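Local coordinates for protein 26S proteasome regulatory subunit RPN10 (Schizosaccharomyces pombe, PDB 2X5N) that acts as a subunit of the 26S proteasome, binding K48-linked polyubiquitin chains and protecting them from deubiquitinating enzymes, thereby promoting protein degradation, at residues I138-L146 with H166-L177; A84-Q94 with I109-E119. All coordinates share one frame; numbering follows the deposited sequence. Where two conformers were deposited one is given.

Along the chain the two contacts follow in series: contact 2 is complete before contact 1 opens. Contact 2 comes first, joining helix 86-98 to strand 106-113 and the loop beyond it, and it closes a loop of 14 residues between its segments. The chain then runs through helix 121-133 into strand 136-143, where contact 1 begins; a second excursion, through helix 151-159, ends when strand 166-170 pairs beside it. The contacts neither nest nor cross, and both reach one sheet, in which strands 106-113 and 136-143 are neighbours: Ala111 N lies 2.9 Å from Asp139 O. Contact 2 sets a helix over the sheet, and contact 1 adds its last parallel strand.

Contact 1: residues I138-L146 with H166-L177; sequences IDIIHIGEL and HLVSIPPSPQLL
Asp139 and His166 lie side by side and point the same way, and His166 ND1 donates to Asp139 OD1 at 2.7 Å. The oxygen sits in the plane of the imidazole, while the nitrogen meets the syn side of OD1 34° out of the carboxylate plane. Asp139 OD2 has a second partner, Arg108, in a salt bridge, which would probably stabilise the carboxylate as an anion. On the other face of the sheet Leu167 reaches across to Ile140, CD1 to CG2 at 3.9 Å, under cover of helix 151-159. His142 sets CG opposite the backbone N (chi1 -166°), which turns the ring away from strand 166-170; one water bridges the two side chains, 2.7 Å from His142 ND1 and 2.8 Å from Ser169 OG. Back on the face of Asp139, Ile143 CG2 meets Leu177 CD1 at 3.8 Å, the two side chains crossing at about a right angle. The backbones pair in parallel register, Ile140 and His142 each both donating to and accepting from strand 166-170, as in Val168 N to Ile140 O at 2.8 Å. Two adjacent parallel strands, their axes 15° apart, connected through helix 151-159, form a beta-alpha-beta unit at the edge of the VWA domain's Rossmann-like sheet.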
loop_
_atom_site.group_PDB
_atom_site.type_symbol
_atom_site.label_atom_id
_atom_site.label_comp_id
_atom_site.label_asym_id
_atom_site.label_seq_id
_atom_site.Cartn_x
_atom_site.Cartn_y
_atom_site.Cartn_z
ATOM N N ILE A 138 -7.679 2.300 -4.544
ATOM C CA ILE A 138 -6.257 2.106 -4.352
ATOM C C ILE A 138 -5.551 3.442 -4.162
ATOM O O ILE A 138 -5.840 4.426 -4.855
ATOM C CB ILE A 138 -5.634 1.291 -5.497
ATOM C CG1 ILE A 138 -4.130 1.075 -5.253
ATOM C CG2 ILE A 138 -5.927 1.932 -6.855
ATOM C CD1 ILE A 138 -3.555 -0.129 -5.931
ATOM N N ASP A 139 -4.636 3.442 -3.206
ATOM C CA ASP A 139 -3.670 4.506 -3.004
ATOM C C ASP A 139 -2.282 3.931 -3.224
ATOM O O ASP A 139 -1.978 2.825 -2.790
ATOM C CB ASP A 139 -3.768 5.068 -1.591
ATOM C CG ASP A 139 -5.139 5.544 -1.274
ATOM O OD1 ASP A 139 -5.707 6.284 -2.105
ATOM O OD2 ASP A 139 -5.646 5.180 -0.195
ATOM N N ILE A 140 -1.443 4.698 -3.898
ATOM C CA ILE A 140 -0.058 4.297 -4.107
ATOM C C ILE A 140 0.858 5.348 -3.521
ATOM O O ILE A 140 0.691 6.532 -3.781
ATOM C CB ILE A 140 0.265 4.131 -5.589
ATOM C CG1 ILE A 140 -0.554 2.972 -6.177
ATOM C CG2 ILE A 140 1.741 3.901 -5.797
ATOM C CD1 ILE A 140 -0.424 2.827 -7.682
ATOM N N ILE A 141 1.822 4.894 -2.727
ATOM C CA ILE A 141 2.886 5.745 -2.174
ATOM C C ILE A 141 4.119 5.392 -2.994
ATOM O O ILE A 141 4.639 4.289 -2.889
ATOM C CB ILE A 141 3.118 5.459 -0.693
ATOM C CG1 ILE A 141 1.849 5.795 0.105
ATOM C CG2 ILE A 141 4.315 6.265 -0.196
ATOM C CD1 ILE A 141 1.760 5.130 1.478
ATOM N N HIS A 142 4.548 6.330 -3.837
ATOM C CA HIS A 142 5.624 6.106 -4.784
ATOM C C HIS A 142 6.870 6.849 -4.303
ATOM O O HIS A 142 6.827 8.072 -4.100
ATOM C CB HIS A 142 5.182 6.612 -6.157
ATOM C CG HIS A 142 6.061 6.153 -7.278
ATOM N ND1 HIS A 142 6.088 6.788 -8.498
ATOM C CD2 HIS A 142 6.914 5.104 -7.380
ATOM C CE1 HIS A 142 6.934 6.162 -9.300
ATOM N NE2 HIS A 142 7.450 5.136 -8.643
ATOM N N ILE A 143 7.957 6.106 -4.116
ATOM C CA ILE A 143 9.228 6.670 -3.669
ATOM C C ILE A 143 10.360 6.178 -4.565
ATOM O O ILE A 143 10.199 5.206 -5.306
ATOM C CB ILE A 143 9.515 6.295 -2.184
ATOM C CG1 ILE A 143 9.812 4.818 -2.015
ATOM C CG2 ILE A 143 8.384 6.816 -1.306
ATOM C CD1 ILE A 143 10.194 4.459 -0.604
ATOM N N GLY A 144 11.497 6.852 -4.481
ATOM C CA GLY A 144 12.700 6.405 -5.157
ATOM C C GLY A 144 12.962 7.143 -6.438
ATOM O O GLY A 144 13.025 8.375 -6.456
ATOM N N GLU A 145 13.090 6.372 -7.506
ATOM C CA GLU A 145 13.154 6.919 -8.843
ATOM C C GLU A 145 11.722 7.271 -9.264
ATOM O O GLU A 145 10.809 6.409 -9.271
ATOM C CB GLU A 145 13.772 5.885 -9.784
ATOM C CG GLU A 145 15.227 5.566 -9.464
ATOM C CD GLU A 145 15.440 4.919 -8.092
ATOM O OE1 GLU A 145 16.402 5.366 -7.421
ATOM O OE2 GLU A 145 14.668 3.982 -7.691
ATOM N N LEU A 146 11.509 8.546 -9.562
ATOM C CA LEU A 146 10.180 9.052 -9.869
ATOM C C LEU A 146 10.162 9.651 -11.264
ATOM O O LEU A 146 9.097 9.958 -11.800
ATOM C CB LEU A 146 9.767 10.112 -8.846
ATOM C CG LEU A 146 9.747 9.677 -7.379
ATOM C CD1 LEU A 146 9.505 10.873 -6.473
ATOM C CD2 LEU A 146 8.701 8.603 -7.144
ATOM N N HIS A 166 -5.618 7.624 -4.873
ATOM C CA HIS A 166 -4.584 8.652 -4.736
ATOM C C HIS A 166 -3.214 8.135 -5.100
ATOM O O HIS A 166 -2.875 7.000 -4.788
ATOM C CB HIS A 166 -4.517 9.198 -3.294
ATOM C CG HIS A 166 -5.843 9.641 -2.789
ATOM N ND1 HIS A 166 -6.765 8.771 -2.254
ATOM C CD2 HIS A 166 -6.426 10.858 -2.789
ATOM C CE1 HIS A 166 -7.862 9.438 -1.939
ATOM N NE2 HIS A 166 -7.678 10.710 -2.247
ATOM N N LEU A 167 -2.449 8.996 -5.747
ATOM C CA LEU A 167 -1.028 8.784 -5.955
ATOM C C LEU A 167 -0.285 9.820 -5.129
ATOM O O LEU A 167 -0.457 11.034 -5.330
ATOM C CB LEU A 167 -0.677 8.933 -7.427
ATOM C CG LEU A 167 0.813 8.816 -7.736
ATOM C CD1 LEU A 167 1.383 7.476 -7.344
ATOM C CD2 LEU A 167 1.030 9.072 -9.215
ATOM N N VAL A 168 0.525 9.337 -4.197
ATOM C CA VAL A 168 1.325 10.186 -3.321
ATOM C C VAL A 168 2.780 9.884 -3.704
ATOM O O VAL A 168 3.290 8.785 -3.457
ATOM C CB VAL A 168 1.068 9.886 -1.836
ATOM C CG1 VAL A 168 2.003 10.699 -0.926
ATOM C CG2 VAL A 168 -0.416 10.124 -1.497
ATOM N N SER A 169 3.466 10.868 -4.279
ATOM C CA SER A 169 4.810 10.675 -4.814
ATOM C C SER A 169 5.747 11.517 -3.977
ATOM O O SER A 169 5.576 12.730 -3.923
ATOM C CB SER A 169 4.851 11.145 -6.271
ATOM O OG SER A 169 3.935 10.431 -7.064
ATOM N N ILE A 170 6.742 10.888 -3.356
ATOM C CA ILE A 170 7.595 11.606 -2.421
ATOM C C ILE A 170 9.038 11.371 -2.805
ATOM O O ILE A 170 9.516 10.255 -2.695
ATOM C CB ILE A 170 7.426 11.076 -1.002
ATOM C CG1 ILE A 170 5.966 11.192 -0.547
ATOM C CG2 ILE A 170 8.348 11.820 -0.039
ATOM C CD1 ILE A 170 5.455 12.601 -0.464
ATOM N N PRO A 171 9.725 12.405 -3.293
ATOM C CA PRO A 171 11.157 12.311 -3.547
ATOM C C PRO A 171 12.058 12.079 -2.372
ATOM O O PRO A 171 11.625 12.341 -1.251
ATOM C CB PRO A 171 11.513 13.529 -4.410
ATOM C CG PRO A 171 10.247 14.328 -4.525
ATOM C CD PRO A 171 9.189 13.734 -3.619
ATOM N N PRO A 172 13.315 11.703 -2.607
ATOM C CA PRO A 172 14.263 11.675 -1.506
ATOM C C PRO A 172 14.353 12.952 -0.708
ATOM O O PRO A 172 14.319 13.970 -1.356
ATOM C CB PRO A 172 15.557 11.146 -2.129
ATOM C CG PRO A 172 15.125 10.463 -3.396
ATOM C CD PRO A 172 13.908 11.212 -3.860
ATOM N N SER A 173 14.463 12.943 0.609
ATOM C CA SER A 173 14.628 14.188 1.327
ATOM C C SER A 173 15.160 13.890 2.700
ATOM O O SER A 173 15.201 12.729 3.098
ATOM C CB SER A 173 13.312 14.960 1.408
ATOM O OG SER A 173 12.575 14.646 2.571
ATOM N N PRO A 174 15.616 14.939 3.405
ATOM C CA PRO A 174 15.901 14.832 4.833
ATOM C C PRO A 174 14.826 14.527 5.856
ATOM O O PRO A 174 15.083 14.173 7.011
ATOM C CB PRO A 174 16.894 15.964 5.130
ATOM C CG PRO A 174 16.929 16.804 3.833
ATOM C CD PRO A 174 15.817 16.317 2.938
ATOM N N GLN A 175 13.592 14.734 5.405
ATOM C CA GLN A 175 12.425 14.591 6.270
ATOM C C GLN A 175 11.962 13.145 6.250
ATOM O O GLN A 175 12.408 12.362 5.436
ATOM C CB GLN A 175 11.311 15.553 5.856
ATOM C CG GLN A 175 11.752 17.025 5.963
ATOM C CD GLN A 175 10.602 18.013 6.009
ATOM O OE1 GLN A 175 9.451 17.667 5.762
ATOM N NE2 GLN A 175 10.917 19.262 6.327
ATOM N N LEU A 176 11.067 12.799 7.160
ATOM C CA LEU A 176 10.636 11.421 7.312
ATOM C C LEU A 176 9.450 11.096 6.436
ATOM O O LEU A 176 8.475 11.852 6.386
ATOM C CB LEU A 176 10.255 11.142 8.754
ATOM C CG LEU A 176 11.371 11.405 9.776
ATOM C CD1 LEU A 176 10.943 10.946 11.154
ATOM C CD2 LEU A 176 12.664 10.720 9.353
ATOM N N LEU A 177 9.528 9.968 5.742
ATOM C CA LEU A 177 8.458 9.586 4.841
ATOM C C LEU A 177 7.113 9.536 5.540
ATOM O O LEU A 177 6.109 9.981 4.996
ATOM C CB LEU A 177 8.790 8.232 4.219
ATOM C CG LEU A 177 7.769 7.665 3.208
ATOM C CD1 LEU A 177 7.598 8.592 2.007
ATOM C CD2 LEU A 177 8.170 6.286 2.772
HETATM O O HOH W 1 5.050 9.178 -9.293
#

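Contact 2: residues A84-Q94 with I109-E119; sequences AKFGDGIQIAQ and IVAFVGSPIVE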
loop_
_atom_site.group_PDB
_atom_site.type_symbol
_atom_site.label_atom_id
_atom_site.label_comp_id
_atom_site.label_asym_id
_atom_site.label_seq_id
_atom_site.Cartn_x
_atom_site.Cartn_y
_atom_site.Cartn_z
ATOM N N ALA A 84 10.361 -6.963 -7.152
ATOM C CA ALA A 84 8.995 -6.591 -6.828
ATOM C C ALA A 84 8.064 -7.052 -7.935
ATOM O O ALA A 84 8.395 -6.947 -9.121
ATOM C CB ALA A 84 8.899 -5.098 -6.657
ATOM N N LYS A 85 6.877 -7.488 -7.529
ATOM C CA LYS A 85 5.858 -7.977 -8.444
ATOM C C LYS A 85 4.572 -7.218 -8.182
ATOM O O LYS A 85 3.648 -7.733 -7.561
ATOM C CB LYS A 85 5.634 -9.461 -8.190
ATOM C CG LYS A 85 6.910 -10.285 -8.264
ATOM C CD LYS A 85 7.385 -10.380 -9.674
ATOM C CE LYS A 85 8.578 -11.313 -9.789
ATOM N NZ LYS A 85 8.898 -11.561 -11.222
ATOM N N PHE A 86 4.516 -5.991 -8.684
ATOM C CA PHE A 86 3.421 -5.075 -8.389
ATOM C C PHE A 86 2.051 -5.624 -8.812
ATOM O O PHE A 86 1.120 -5.709 -8.002
ATOM C CB PHE A 86 3.667 -3.727 -9.063
ATOM C CG PHE A 86 2.537 -2.762 -8.881
ATOM C CD1 PHE A 86 2.353 -2.092 -7.682
ATOM C CD2 PHE A 86 1.645 -2.509 -9.912
ATOM C CE1 PHE A 86 1.287 -1.211 -7.507
ATOM C CE2 PHE A 86 0.594 -1.616 -9.748
ATOM C CZ PHE A 86 0.426 -0.975 -8.548
ATOM N N GLY A 87 1.920 -6.019 -10.077
ATOM C CA GLY A 87 0.627 -6.490 -10.563
ATOM C C GLY A 87 0.163 -7.769 -9.867
ATOM O O GLY A 87 -1.000 -7.909 -9.506
ATOM N N ASP A 88 1.065 -8.724 -9.690
ATOM C CA ASP A 88 0.713 -9.922 -8.930
ATOM C C ASP A 88 0.231 -9.532 -7.541
ATOM O O ASP A 88 -0.725 -10.106 -7.027
ATOM C CB ASP A 88 1.907 -10.873 -8.786
ATOM C CG ASP A 88 2.230 -11.632 -10.048
ATOM O OD1 ASP A 88 1.404 -11.727 -10.966
ATOM O OD2 ASP A 88 3.324 -12.209 -10.099
ATOM N N GLY A 89 0.904 -8.563 -6.910
ATOM C CA GLY A 89 0.523 -8.131 -5.574
ATOM C C GLY A 89 -0.883 -7.553 -5.519
ATOM O O GLY A 89 -1.652 -7.915 -4.628
ATOM N N ILE A 90 -1.232 -6.652 -6.423
ATOM C CA ILE A 90 -2.549 -6.057 -6.318
ATOM C C ILE A 90 -3.647 -7.041 -6.748
ATOM O O ILE A 90 -4.795 -6.888 -6.344
ATOM C CB ILE A 90 -2.662 -4.717 -7.071
ATOM C CG1 ILE A 90 -2.410 -4.919 -8.561
ATOM C CG2 ILE A 90 -1.702 -3.680 -6.481
ATOM C CD1 ILE A 90 -2.672 -3.657 -9.410
ATOM N N GLN A 91 -3.300 -8.071 -7.521
ATOM C CA GLN A 91 -4.263 -9.141 -7.797
ATOM C C GLN A 91 -4.485 -10.042 -6.579
ATOM O O GLN A 91 -5.622 -10.330 -6.210
ATOM C CB GLN A 91 -3.809 -9.942 -9.009
ATOM C CG GLN A 91 -3.910 -9.178 -10.287
ATOM C CD GLN A 91 -3.562 -10.013 -11.490
ATOM O OE1 GLN A 91 -2.837 -11.003 -11.393
ATOM N NE2 GLN A 91 -4.087 -9.617 -12.648
ATOM N N ILE A 92 -3.398 -10.468 -5.936
ATOM C CA ILE A 92 -3.505 -11.285 -4.740
ATOM C C ILE A 92 -4.239 -10.523 -3.635
ATOM O O ILE A 92 -5.031 -11.092 -2.883
ATOM C CB ILE A 92 -2.126 -11.758 -4.294
ATOM C CG1 ILE A 92 -1.551 -12.766 -5.305
ATOM C CG2 ILE A 92 -2.171 -12.384 -2.906
ATOM C CD1 ILE A 92 -0.069 -13.047 -5.129
ATOM N N ALA A 93 -3.995 -9.212 -3.541
ATOM C CA ALA A 93 -4.685 -8.392 -2.555
ATOM C C ALA A 93 -6.178 -8.404 -2.789
ATOM O O ALA A 93 -6.967 -8.440 -1.848
ATOM C CB ALA A 93 -4.163 -6.964 -2.605
ATOM N N GLN A 94 -6.601 -8.335 -4.050
ATOM C CA GLN A 94 -8.030 -8.424 -4.341
ATOM C C GLN A 94 -8.619 -9.775 -3.938
ATOM O O GLN A 94 -9.738 -9.842 -3.420
ATOM C CB GLN A 94 -8.282 -8.150 -5.809
ATOM C CG GLN A 94 -8.088 -6.672 -6.124
ATOM C CD GLN A 94 -8.298 -6.391 -7.577
ATOM O OE1 GLN A 94 -9.444 -6.344 -8.058
ATOM N NE2 GLN A 94 -7.206 -6.184 -8.308
ATOM N N ILE A 109 -6.881 -0.971 -1.328
ATOM C CA ILE A 109 -5.474 -1.341 -1.303
ATOM C C ILE A 109 -4.651 -0.079 -1.090
ATOM O O ILE A 109 -4.891 0.926 -1.745
ATOM C CB ILE A 109 -5.056 -1.999 -2.648
ATOM C CG1 ILE A 109 -5.821 -3.312 -2.805
ATOM C CG2 ILE A 109 -3.537 -2.183 -2.699
ATOM C CD1 ILE A 109 -5.653 -3.946 -4.165
ATOM N N VAL A 110 -3.672 -0.131 -0.182
ATOM C CA VAL A 110 -2.647 0.928 -0.067
ATOM C C VAL A 110 -1.308 0.262 -0.348
ATOM O O VAL A 110 -0.920 -0.621 0.394
ATOM C CB VAL A 110 -2.641 1.608 1.318
ATOM C CG1 VAL A 110 -1.521 2.631 1.386
ATOM C CG2 VAL A 110 -3.975 2.282 1.546
ATOM N N ALA A 111 -0.654 0.638 -1.445
ATOM C CA ALA A 111 0.561 -0.023 -1.872
ATOM C C ALA A 111 1.730 0.943 -1.946
ATOM O O ALA A 111 1.606 2.045 -2.496
ATOM C CB ALA A 111 0.366 -0.663 -3.251
ATOM N N PHE A 112 2.873 0.485 -1.466
ATOM C CA PHE A 112 4.129 1.191 -1.609
ATOM C C PHE A 112 4.878 0.670 -2.831
ATOM O O PHE A 112 4.965 -0.536 -3.043
ATOM C CB PHE A 112 5.006 0.953 -0.392
ATOM C CG PHE A 112 4.510 1.582 0.872
ATOM C CD1 PHE A 112 5.046 2.783 1.322
ATOM C CD2 PHE A 112 3.515 0.966 1.632
ATOM C CE1 PHE A 112 4.625 3.349 2.512
ATOM C CE2 PHE A 112 3.090 1.536 2.822
ATOM C CZ PHE A 112 3.656 2.720 3.269
ATOM N N VAL A 113 5.425 1.589 -3.624
ATOM C CA VAL A 113 6.258 1.234 -4.751
ATOM C C VAL A 113 7.566 2.013 -4.650
ATOM O O VAL A 113 7.587 3.242 -4.736
ATOM C CB VAL A 113 5.555 1.571 -6.083
ATOM C CG1 VAL A 113 6.516 1.311 -7.273
ATOM C CG2 VAL A 113 4.262 0.764 -6.221
ATOM N N GLY A 114 8.655 1.276 -4.445
ATOM C CA GLY A 114 10.001 1.840 -4.390
ATOM C C GLY A 114 10.927 1.151 -5.358
ATOM O O GLY A 114 12.151 1.233 -5.226
ATOM N N SER A 115 10.336 0.538 -6.373
ATOM C CA SER A 115 11.049 -0.288 -7.329
ATOM C C SER A 115 10.393 -0.140 -8.696
ATOM O O SER A 115 9.207 0.153 -8.795
ATOM C CB SER A 115 10.956 -1.747 -6.914
ATOM O OG SER A 115 9.604 -2.054 -6.667
ATOM N N PRO A 116 11.144 -0.404 -9.768
ATOM C CA PRO A 116 10.526 -0.438 -11.085
ATOM C C PRO A 116 9.313 -1.322 -11.236
ATOM O O PRO A 116 9.369 -2.439 -10.757
ATOM C CB PRO A 116 11.685 -0.629 -12.069
ATOM C CG PRO A 116 12.909 -0.336 -11.284
ATOM C CD PRO A 116 12.590 -0.666 -9.836
ATOM N N ILE A 117 8.244 -0.864 -11.848
ATOM C CA ILE A 117 7.082 -1.737 -11.997
ATOM C C ILE A 117 7.316 -2.747 -13.119
ATOM O O ILE A 117 7.730 -2.385 -14.206
ATOM C CB ILE A 117 5.823 -0.922 -12.204
ATOM C CG1 ILE A 117 5.494 -0.210 -10.891
ATOM C CG2 ILE A 117 4.650 -1.809 -12.640
ATOM C CD1 ILE A 117 4.333 0.733 -10.958
ATOM N N VAL A 118 7.056 -4.025 -12.862
ATOM C CA VAL A 118 7.374 -5.036 -13.851
ATOM C C VAL A 118 6.386 -4.974 -15.030
ATOM O O VAL A 118 6.790 -5.131 -16.163
ATOM C CB VAL A 118 7.441 -6.451 -13.213
ATOM C CG1 VAL A 118 6.107 -6.843 -12.598
ATOM C CG2 VAL A 118 7.903 -7.478 -14.239
ATOM N N GLU A 119 5.107 -4.716 -14.767
ATOM C CA GLU A 119 4.108 -4.528 -15.830
ATOM C C GLU A 119 4.426 -3.336 -16.729
ATOM O O GLU A 119 4.896 -2.302 -16.255
ATOM C CB GLU A 119 2.718 -4.321 -15.225
ATOM C CG GLU A 119 2.084 -5.608 -14.705
ATOM C CD GLU A 119 2.668 -6.083 -13.385
ATOM O OE1 GLU A 119 3.231 -5.287 -12.608
ATOM O OE2 GLU A 119 2.537 -7.275 -13.093
HETATM O O HOH W 2 6.862 -4.686 -9.889
HETATM O O HOH W 3 3.704 -8.588 -10.975
#
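Gly87 N, in the first turn of helix 86-98, donates to Glu119 OE1 at 2.9 Å. The bond is bent (140° at the hydrogen), and the N-H comes from above the carboxylate plane. The other oxygen, Glu119 OE2, accepts from a water at 2.8 Å, and that water in turn accepts from Asp88 N. Glu119 bends at chi2 (76°), which folds the carboxylate back over this helix start. An alanine here would remove the carboxylate and would probably leave Gly87 N and the water on Asp88 N without their partner, with no negative charge facing the helix start. A second water accepts from both Phe86 N and Val118 N. Below this polar end Phe86 enters the core: Ile117 CD1 lies over one face of its ring, and Val113 CG2 approaches CD1 obliquely at 3.7 Å. Further down the helix, Ile109 CD1 meets Ala93 CB, also at 3.7 Å. The helix runs nearly antiparallel to the strand, the axes 157° apart and 10.0 Å at closest. Chemically the contact divides in two: apolar side chains seat the helix on the sheet, while a carboxylate and two waters take up its first N-H groups, probably aided by the helix dipole.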